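Side-chain contacts in amidohydrolase (Xanthomonas campestris pv. campestris, PDB 4DZH), which probably deaminates adenosine-type substrates such as 5'-methylthioadenosine, as a zinc-binding enzyme of the amidohydrolase superfamily: residues V48-T51 and A52-R55; R424-I427 and D428-T431; A126-R130 and G131-C135. One frame throughout, in Å; residues are numbered along the deposited sequence. Where two conformers were deposited one is given.

Interaction 1. Residues V48-T51 and A52-R55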
ATOM      1  N   VAL A  48      20.550  -7.576 -24.187  0.63 28.94           N
ATOM      2  CA  VAL A  48      19.909  -6.373 -23.624  0.63 28.40           C
ATOM      3  C   VAL A  48      20.607  -5.151 -24.245  0.63 29.88           C
ATOM      4  O   VAL A  48      21.805  -4.938 -24.025  0.63 29.92           O
ATOM      5  CB  VAL A  48      20.102  -6.265 -22.086  0.63 26.69           C
ATOM      6  CG1 VAL A  48      19.276  -5.113 -21.523  0.63 26.90           C
ATOM      7  CG2 VAL A  48      19.782  -7.580 -21.372  0.63 23.47           C
ATOM      8  N   LEU A  49      19.883  -4.335 -25.003  1.00 27.00           N
ATOM      9  CA  LEU A  49      20.569  -3.356 -25.830  1.00 32.35           C
ATOM     10  C   LEU A  49      19.596  -2.307 -26.325  1.00 34.34           C
ATOM     11  O   LEU A  49      18.382  -2.507 -26.247  1.00 33.01           O
ATOM     12  CB  LEU A  49      21.251  -4.096 -27.003  1.00 31.36           C
ATOM     13  CG  LEU A  49      20.424  -4.620 -28.183  1.00 28.27           C
ATOM     14  CD1 LEU A  49      21.401  -5.043 -29.300  1.00 30.72           C
ATOM     15  CD2 LEU A  49      19.533  -5.783 -27.840  1.00 27.49           C
ATOM     16  N   PRO A  50      20.112  -1.165 -26.827  1.00 37.27           N
ATOM     17  CA  PRO A  50      19.197  -0.147 -27.357  1.00 33.85           C
ATOM     18  C   PRO A  50      18.271  -0.730 -28.433  1.00 33.14           C
ATOM     19  O   PRO A  50      18.724  -1.569 -29.228  1.00 34.80           O
ATOM     20  CB  PRO A  50      20.147   0.891 -27.968  1.00 34.80           C
ATOM     21  CG  PRO A  50      21.382   0.765 -27.147  1.00 32.55           C
ATOM     22  CD  PRO A  50      21.516  -0.713 -26.836  1.00 34.74           C
ATOM     23  N   THR A  51      17.012  -0.321 -28.462  1.00 29.73           N
ATOM     24  CA  THR A  51      16.045  -0.897 -29.387  1.00 28.37           C
ATOM     25  C   THR A  51      16.423  -0.718 -30.874  1.00 36.36           C
ATOM     26  O   THR A  51      16.187  -1.596 -31.706  1.00 36.24           O
ATOM     27  CB  THR A  51      14.646  -0.367 -29.090  1.00 30.32           C
ATOM     28  OG1 THR A  51      14.247  -0.881 -27.806  1.00 33.32           O
ATOM     29  CG2 THR A  51      13.664  -0.828 -30.127  1.00 32.53           C
ATOM     30  N   ALA A  52      17.031   0.410 -31.197  1.00 38.84           N
ATOM     31  CA  ALA A  52      17.494   0.636 -32.556  1.00 39.87           C
ATOM     32  C   ALA A  52      18.577  -0.379 -32.891  1.00 41.53           C
ATOM     33  O   ALA A  52      18.561  -0.963 -33.975  1.00 43.77           O
ATOM     34  CB  ALA A  52      18.013   2.053 -32.711  1.00 39.50           C
ATOM     35  N   ASP A  53      19.511  -0.596 -31.958  1.00 41.54           N
ATOM     36  CA  ASP A  53      20.585  -1.592 -32.142  1.00 40.76           C
ATOM     37  C   ASP A  53      20.010  -3.000 -32.252  1.00 39.73           C
ATOM     38  O   ASP A  53      20.546  -3.858 -32.949  1.00 42.52           O
ATOM     39  CB  ASP A  53      21.583  -1.556 -30.975  1.00 41.58           C
ATOM     40  CG  ASP A  53      22.473  -0.314 -30.983  1.00 47.26           C
ATOM     41  OD1 ASP A  53      22.256   0.584 -31.828  1.00 54.36           O
ATOM     42  OD2 ASP A  53      23.389  -0.235 -30.128  1.00 47.34           O
ATOM     43  N   ALA A  54      18.930  -3.256 -31.524  1.00 34.74           N
ATOM     44  CA  ALA A  54      18.330  -4.583 -31.525  1.00 31.78           C
ATOM     45  C   ALA A  54      17.579  -4.904 -32.809  1.00 33.60           C
ATOM     46  O   ALA A  54      17.546  -6.063 -33.241  1.00 35.36           O
ATOM     47  CB  ALA A  54      17.382  -4.729 -30.331  1.00 30.41           C
ATOM     48  N   ARG A  55      16.949  -3.894 -33.400  1.00 36.84           N
ATOM     49  CA  ARG A  55      16.173  -4.105 -34.620  1.00 39.31           C
ATOM     50  C   ARG A  55      17.069  -4.407 -35.819  1.00 42.28           C
ATOM     51  O   ARG A  55      16.610  -4.991 -36.802  1.00 45.40           O
ATOM     52  CB  ARG A  55      15.285  -2.903 -34.932  1.00 42.08           C
ATOM     53  CG  ARG A  55      13.951  -2.899 -34.158  1.00 41.11           C
ATOM     54  CD  ARG A  55      13.330  -1.525 -34.085  1.00 43.70           C
ATOM     55  NE  ARG A  55      11.907  -1.626 -33.748  1.00 45.54           N
ATOM     56  CZ  ARG A  55      11.202  -0.673 -33.152  1.00 51.98           C
ATOM     57  NH1 ARG A  55      11.800   0.454 -32.782  1.00 55.81           N
ATOM     58  NH2 ARG A  55       9.906  -0.857 -32.893  1.00 50.26           N
TER
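Leu49 and Ala54 meet where a strand turns directly into a helix, a compact example of how one apolar side chain can bridge the two. The apolar contact is tight: CD2 of Leu49 lies 3.5 Å from CB of Ala54, closer than carbons usually pack. The other methyl of Leu49, CD1, lies against the backbone N and CA of Ala54 and comes 3.9 Å from CB of Asp53. The first torsion explains this reach, since at chi1 75° CG sits between the backbone N and the carbonyl carbon, and the branch leans over the first turn.

Two contacts join apolar to polar groups. The ring of Pro50 rests against the Asp53 carboxylate, with CG 3.7 Å from OD2. Farther along, the methyl CG2 of Thr51 lies over one face of the Arg55 guanidinium, 3.5 Å from NH1. Arg55 runs extended from CG to NE, which brings the group alongside the threonine methyl, while its NH2 forms a salt bridge with Glu19 and so ties the helix to strand 16-20.

The backbone bonds are helical. Ala54 N donates to Pro50 O at 2.9 Å, and Arg55 N donates to Thr51 O at 3.0 Å. Pro50 therefore closes strand 44-50 and at the same time serves as N-cap residue of helix 51-57. Beneath the junction, Pro50, Thr51 and Ala54 pack on strand 36-41. The arrangement is a strand-to-helix transition at an outermost strand of the small mixed sheet, away from the metal sites.

Interaction 2. Residues R424-I427 and D428-T431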
ATOM      1  N   ARG A 424      -2.863  -7.877 -19.427  0.55 21.19           N
ATOM      2  CA  ARG A 424      -3.657  -8.141 -18.223  0.55 19.48           C
ATOM      3  C   ARG A 424      -4.472  -9.416 -18.273  0.55 19.76           C
ATOM      4  O   ARG A 424      -5.212  -9.699 -17.320  0.55 23.76           O
ATOM      5  CB  ARG A 424      -4.594  -6.969 -17.912  0.55 20.88           C
ATOM      6  CG  ARG A 424      -3.898  -5.645 -17.710  0.55 23.11           C
ATOM      7  CD  ARG A 424      -3.302  -5.500 -16.299  0.55 23.26           C
ATOM      8  NE  ARG A 424      -4.224  -5.723 -15.182  0.55 21.70           N
ATOM      9  CZ  ARG A 424      -3.813  -6.224 -14.017  0.55 18.19           C
ATOM     10  NH1 ARG A 424      -2.521  -6.521 -13.856  0.55 10.96           N
ATOM     11  NH2 ARG A 424      -4.678  -6.423 -13.022  0.55 21.31           N
ATOM     12  N   GLU A 425      -4.373 -10.171 -19.369  1.00 15.57           N
ATOM     13  CA  GLU A 425      -5.119 -11.431 -19.468  1.00 17.08           C
ATOM     14  C   GLU A 425      -4.250 -12.607 -19.013  1.00 18.73           C
ATOM     15  O   GLU A 425      -3.147 -12.791 -19.536  1.00 20.98           O
ATOM     16  CB  GLU A 425      -5.682 -11.663 -20.892  1.00 20.34           C
ATOM     17  CG  GLU A 425      -6.632 -12.897 -20.956  1.00 33.19           C
ATOM     18  CD  GLU A 425      -7.279 -13.134 -22.332  1.00 38.61           C
ATOM     19  OE1 GLU A 425      -7.041 -12.313 -23.248  1.00 38.62           O
ATOM     20  OE2 GLU A 425      -8.017 -14.146 -22.484  1.00 41.01           O
ATOM     21  N   LEU A 426      -4.766 -13.453 -18.119  1.00 20.95           N
ATOM     22  CA  LEU A 426      -4.052 -14.652 -17.688  1.00 21.30           C
ATOM     23  C   LEU A 426      -4.195 -15.776 -18.713  1.00 22.56           C
ATOM     24  O   LEU A 426      -5.301 -16.111 -19.116  1.00 21.88           O
ATOM     25  CB  LEU A 426      -4.586 -15.140 -16.346  1.00 22.25           C
ATOM     26  CG  LEU A 426      -4.105 -14.402 -15.093  1.00 18.65           C
ATOM     27  CD1 LEU A 426      -4.918 -14.939 -13.962  1.00 22.77           C
ATOM     28  CD2 LEU A 426      -2.596 -14.685 -14.907  1.00 20.06           C
ATOM     29  N   ILE A 427      -3.075 -16.377 -19.090  1.00 27.75           N
ATOM     30  CA  ILE A 427      -3.035 -17.487 -20.043  1.00 25.36           C
ATOM     31  C   ILE A 427      -3.263 -18.816 -19.361  1.00 28.65           C
ATOM     32  O   ILE A 427      -2.652 -19.133 -18.325  1.00 35.63           O
ATOM     33  CB  ILE A 427      -1.672 -17.509 -20.744  1.00 27.31           C
ATOM     34  CG1 ILE A 427      -1.411 -16.168 -21.446  1.00 23.68           C
ATOM     35  CG2 ILE A 427      -1.604 -18.637 -21.772  1.00 31.51           C
ATOM     36  CD1 ILE A 427      -2.583 -15.673 -22.319  1.00 21.21           C
ATOM     37  N   ASP A 428      -4.149 -19.593 -19.932  1.00 26.50           N
ATOM     38  CA  ASP A 428      -4.496 -20.891 -19.376  1.00 30.83           C
ATOM     39  C   ASP A 428      -5.009 -20.807 -17.945  1.00 29.43           C
ATOM     40  O   ASP A 428      -4.886 -21.799 -17.195  1.00 29.30           O
ATOM     41  CB  ASP A 428      -3.307 -21.870 -19.445  1.00 31.06           C
ATOM     42  CG  ASP A 428      -2.884 -22.198 -20.885  1.00 36.15           C
ATOM     43  OD1 ASP A 428      -3.745 -22.177 -21.817  1.00 31.58           O
ATOM     44  OD2 ASP A 428      -1.683 -22.502 -21.079  1.00 39.78           O
ATOM     45  N   MET A 429      -5.550 -19.641 -17.541  1.00 27.24           N
ATOM     46  CA  MET A 429      -6.266 -19.571 -16.294  1.00 26.50           C
ATOM     47  C   MET A 429      -7.583 -18.895 -16.606  1.00 22.74           C
ATOM     48  O   MET A 429      -7.661 -18.048 -17.482  1.00 25.64           O
ATOM     49  CB  MET A 429      -5.479 -18.795 -15.210  1.00 18.18           C
ATOM     50  CG  MET A 429      -4.029 -19.262 -15.088  1.00 19.50           C
ATOM     51  SD  MET A 429      -3.281 -18.677 -13.558  1.00 22.30           S
ATOM     52  CE  MET A 429      -4.008 -19.736 -12.344  1.00 16.29           C
ATOM     53  N   ASP A 430      -8.619 -19.319 -15.917  1.00 24.65           N
ATOM     54  CA  ASP A 430      -9.931 -18.702 -16.074  1.00 27.92           C
ATOM     55  C   ASP A 430     -10.347 -18.038 -14.754  1.00 24.54           C
ATOM     56  O   ASP A 430     -10.713 -18.720 -13.787  1.00 25.18           O
ATOM     57  CB  ASP A 430     -10.919 -19.782 -16.530  1.00 32.88           C
ATOM     58  CG  ASP A 430     -12.311 -19.237 -16.770  1.00 40.54           C
ATOM     59  OD1 ASP A 430     -12.515 -18.500 -17.761  1.00 45.27           O
ATOM     60  OD2 ASP A 430     -13.203 -19.549 -15.956  1.00 43.65           O
ATOM     61  N   THR A 431     -10.291 -16.706 -14.715  1.00 28.15           N
ATOM     62  CA  THR A 431     -10.622 -15.963 -13.483  1.00 28.10           C
ATOM     63  C   THR A 431     -12.029 -16.255 -12.949  1.00 26.24           C
ATOM     64  O   THR A 431     -12.246 -16.319 -11.732  1.00 25.81           O
ATOM     65  CB  THR A 431     -10.392 -14.453 -13.649  1.00 31.48           C
ATOM     66  OG1 THR A 431     -11.168 -13.968 -14.743  1.00 34.85           O
ATOM     67  CG2 THR A 431      -8.933 -14.183 -13.947  1.00 31.33           C
TER
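Leu426 and Met429 face each other across a bend of the chain, and their packing illustrates how the two halves of a short connection can meet through apolar contacts, with no hydrogen bond between them. The apolar group centres on Leu426. Its CB lies 3.9 Å from CB of Met429, and its methyl CD1 is 4.1 Å from both the Met429 sulfur, SD, and the methyl CG2 of Thr431. CD1 is thus the branch shared by both partners. Met429 is bent at its last torsion (chi3 75°), and its side chain goes on to touch Thr122 of helix 114-130.

A second kind of contact joins neighbours at the bend. The methyl CG2 of Ile427, anti to its own backbone N, points to the Asp428 side chain and stands 3.9 Å from the carboxylate carbon CG. Asp428 takes a positive phi of 58°, which turns the chain, and CG of Met429 comes back to 3.5 Å from Ile427 O.

Beyond the bend, OD2 of Asp430 accepts a hydrogen bond from Ala433 N, capping helix 431-447, while Thr431 packs on Leu389 of the second subunit. Leu426 also touches Leu421 of the adjoining strand 418-422. The arrangement is a strand-to-helix turn: short antiparallel strand 425-426 gives way, through Asp428 in the left-handed helical conformation, to the side-chain-capped start of the C-terminal helix.

Interaction 3. Residues A126-R130 and G131-C135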
ATOM      1  N   ALA A 126      -2.603 -16.871  -9.771  1.00 13.91           N
ATOM      2  CA  ALA A 126      -3.294 -15.820 -10.530  1.00 15.52           C
ATOM      3  C   ALA A 126      -3.027 -14.418  -9.924  1.00 11.34           C
ATOM      4  O   ALA A 126      -2.740 -13.456 -10.647  1.00 12.81           O
ATOM      5  CB  ALA A 126      -4.796 -16.140 -10.591  1.00 17.93           C
ATOM      6  N   GLU A 127      -3.167 -14.301  -8.599  1.00 12.97           N
ATOM      7  CA  GLU A 127      -2.948 -13.019  -7.952  1.00 14.62           C
ATOM      8  C   GLU A 127      -1.509 -12.531  -8.110  1.00 10.90           C
ATOM      9  O   GLU A 127      -1.260 -11.328  -8.356  1.00 11.93           O
ATOM     10  CB  GLU A 127      -3.334 -13.078  -6.463  1.00 14.70           C
ATOM     11  CG  GLU A 127      -3.104 -11.715  -5.781  1.00 13.53           C
ATOM     12  CD  GLU A 127      -3.589 -11.649  -4.359  1.00 15.79           C
ATOM     13  OE1 GLU A 127      -4.225 -12.593  -3.870  1.00 15.29           O
ATOM     14  OE2 GLU A 127      -3.294 -10.602  -3.735  1.00 14.24           O
ATOM     15  N   MET A 128      -0.568 -13.479  -8.041  1.00 13.37           N
ATOM     16  CA  MET A 128       0.849 -13.127  -8.132  1.00 13.17           C
ATOM     17  C   MET A 128       1.175 -12.660  -9.528  1.00 14.74           C
ATOM     18  O   MET A 128       1.751 -11.608  -9.690  1.00 13.94           O
ATOM     19  CB  MET A 128       1.747 -14.273  -7.706  1.00 13.94           C
ATOM     20  CG  MET A 128       1.650 -14.508  -6.207  1.00 14.40           C
ATOM     21  SD  MET A 128       2.853 -15.741  -5.636  1.00 15.31           S
ATOM     22  CE  MET A 128       2.250 -17.222  -6.507  1.00 15.42           C
ATOM     23  N   LEU A 129       0.710 -13.398 -10.531  1.00 14.92           N
ATOM     24  CA  LEU A 129       1.001 -13.017 -11.931  1.00 16.09           C
ATOM     25  C   LEU A 129       0.410 -11.647 -12.276  1.00 14.56           C
ATOM     26  O   LEU A 129       1.061 -10.808 -12.883  1.00 16.86           O
ATOM     27  CB  LEU A 129       0.488 -14.051 -12.940  1.00 14.91           C
ATOM     28  CG  LEU A 129       1.212 -15.389 -12.863  1.00 14.05           C
ATOM     29  CD1 LEU A 129       0.486 -16.479 -13.650  1.00 15.62           C
ATOM     30  CD2 LEU A 129       2.667 -15.210 -13.356  1.00 12.46           C
ATOM     31  N   ARG A 130      -0.812 -11.404 -11.802  1.00 12.93           N
ATOM     32  CA  ARG A 130      -1.515 -10.152 -12.117  1.00 14.98           C
ATOM     33  C   ARG A 130      -0.790  -8.940 -11.492  1.00 12.16           C
ATOM     34  O   ARG A 130      -0.932  -7.790 -11.939  1.00 17.62           O
ATOM     35  CB  ARG A 130      -2.979 -10.246 -11.692  1.00 14.65           C
ATOM     36  CG  ARG A 130      -3.854 -11.041 -12.720  1.00 16.71           C
ATOM     37  CD  ARG A 130      -5.113 -11.585 -12.109  1.00 16.44           C
ATOM     38  NE  ARG A 130      -5.980 -10.547 -11.545  1.00 16.33           N
ATOM     39  CZ  ARG A 130      -7.003  -9.973 -12.177  1.00 19.02           C
ATOM     40  NH1 ARG A 130      -7.302 -10.283 -13.443  1.00 20.40           N
ATOM     41  NH2 ARG A 130      -7.745  -9.081 -11.523  1.00 21.38           N
ATOM     42  N   GLY A 131       0.043  -9.235 -10.473  1.00 12.08           N
ATOM     43  CA  GLY A 131       0.795  -8.222  -9.781  1.00 15.55           C
ATOM     44  C   GLY A 131       2.277  -8.254 -10.019  1.00 11.36           C
ATOM     45  O   GLY A 131       3.039  -7.658  -9.256  1.00 14.52           O
ATOM     46  N   GLY A 132       2.692  -8.998 -11.044  1.00 13.19           N
ATOM     47  CA  GLY A 132       4.101  -8.993 -11.437  1.00 13.49           C
ATOM     48  C   GLY A 132       5.051  -9.787 -10.547  1.00 12.36           C
ATOM     49  O   GLY A 132       6.283  -9.583 -10.653  1.00 14.18           O
ATOM     50  N   THR A 133       4.524 -10.709  -9.749  1.00 11.54           N
ATOM     51  CA  THR A 133       5.391 -11.637  -8.993  1.00 13.09           C
ATOM     52  C   THR A 133       5.534 -12.910  -9.806  1.00 13.47           C
ATOM     53  O   THR A 133       4.515 -13.492 -10.289  1.00 14.37           O
ATOM     54  CB  THR A 133       4.776 -11.964  -7.632  1.00 12.69           C
ATOM     55  OG1 THR A 133       4.807 -10.794  -6.812  1.00 13.27           O
ATOM     56  CG2 THR A 133       5.578 -13.099  -6.888  1.00 12.59           C
ATOM     57  N   THR A 134       6.782 -13.398  -9.950  1.00 14.32           N
ATOM     58  CA  THR A 134       7.074 -14.535 -10.834  1.00 15.51           C
ATOM     59  C   THR A 134       7.755 -15.731 -10.133  1.00 15.16           C
ATOM     60  O   THR A 134       7.975 -16.807 -10.752  1.00 15.17           O
ATOM     61  CB  THR A 134       8.015 -14.126 -12.000  1.00 14.17           C
ATOM     62  OG1 THR A 134       9.173 -13.444 -11.471  1.00 17.43           O
ATOM     63  CG2 THR A 134       7.296 -13.180 -12.940  1.00 15.67           C
ATOM     64  N   CYS A 135       8.043 -15.558  -8.847  1.00 15.41           N
ATOM     65  CA  CYS A 135       8.736 -16.590  -8.070  1.00 13.92           C
ATOM     66  C   CYS A 135       8.319 -16.476  -6.596  1.00 12.74           C
ATOM     67  O   CYS A 135       8.144 -15.355  -6.101  1.00 13.16           O
ATOM     68  CB  CYS A 135      10.240 -16.337  -8.191  1.00 18.24           C
ATOM     69  SG  CYS A 135      11.314 -17.657  -7.507  1.00 17.11           S
TER
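The backbone of Met128 and Leu129 is met by the returning chain of Gly131 to Thr133, which reverses direction as helix 114-130 ends. Thr133 N donates to Met128 O at 2.9 Å and Gly132 N to Leu129 O at 3.1 Å, the two bonds of a Schellman motif in which Gly132, with a positive phi of 76°, is the C-prime residue. Met128 O is gripped twice: Gly131 N also donates to it, at 3.0 Å, and the two donors arrive from opposite faces of the carbonyl plane. A weak bond from Gly131 N to Glu127 O continues the helical pattern.

Among the side chains, Met128 and Thr133 carry the contact. CB of Met128 lies 3.8 Å from CB of Thr133, and farther out the sulfur SD is 4.0 Å from the methyl CG2. With CG2 anti to the backbone N (OG1 at chi1 -69°), it is the methyl of Thr133 that faces the sulfur. Leu129 makes a looser approach, its CD2 standing 4.0 Å from the carbonyl oxygen of Thr133, and then packs on Val413 and Ile415 of strand 410-415.

The charged side chains look elsewhere. The Glu127 carboxylate forms salt bridges with Arg88 and Arg407 and accepts from Leu324 N, next to the magnesium ligand Asp323; these partners probably stabilise its negative charge. Arg130, bent at chi3, puts its NE in a salt bridge with Glu390 of the second subunit. Thr133 opens strand 133-139, parallel to strand 69-80, which carries the zinc ligand His79, with the ligand His81 just past its end. The arrangement is a Schellman-capped helix that turns through two glycines into a strand of this amidohydrolase's TIM barrel.

How the interactions relate
Interactions 2 and 3 are neighbours in space, with centres about 11 Å apart, although nearly 300 residues separate them in sequence. NH1 of Arg424 probably donates to Arg130 O at 2.8 Å, and Leu426 packs on Ala126, Leu129 and Arg130, so the end of helix 114-130 lies against strand 425-426. Both also reach the second subunit through its Leu389. Interaction 1 stands apart, its nearest atoms about 16 Å from interaction 3 and about 20 Å from interaction 2. Interaction 3 is closest to the metals: the Glu127 side chain is about 7 Å from a magnesium ion, whereas that of Met128 is about 14 Å from zinc.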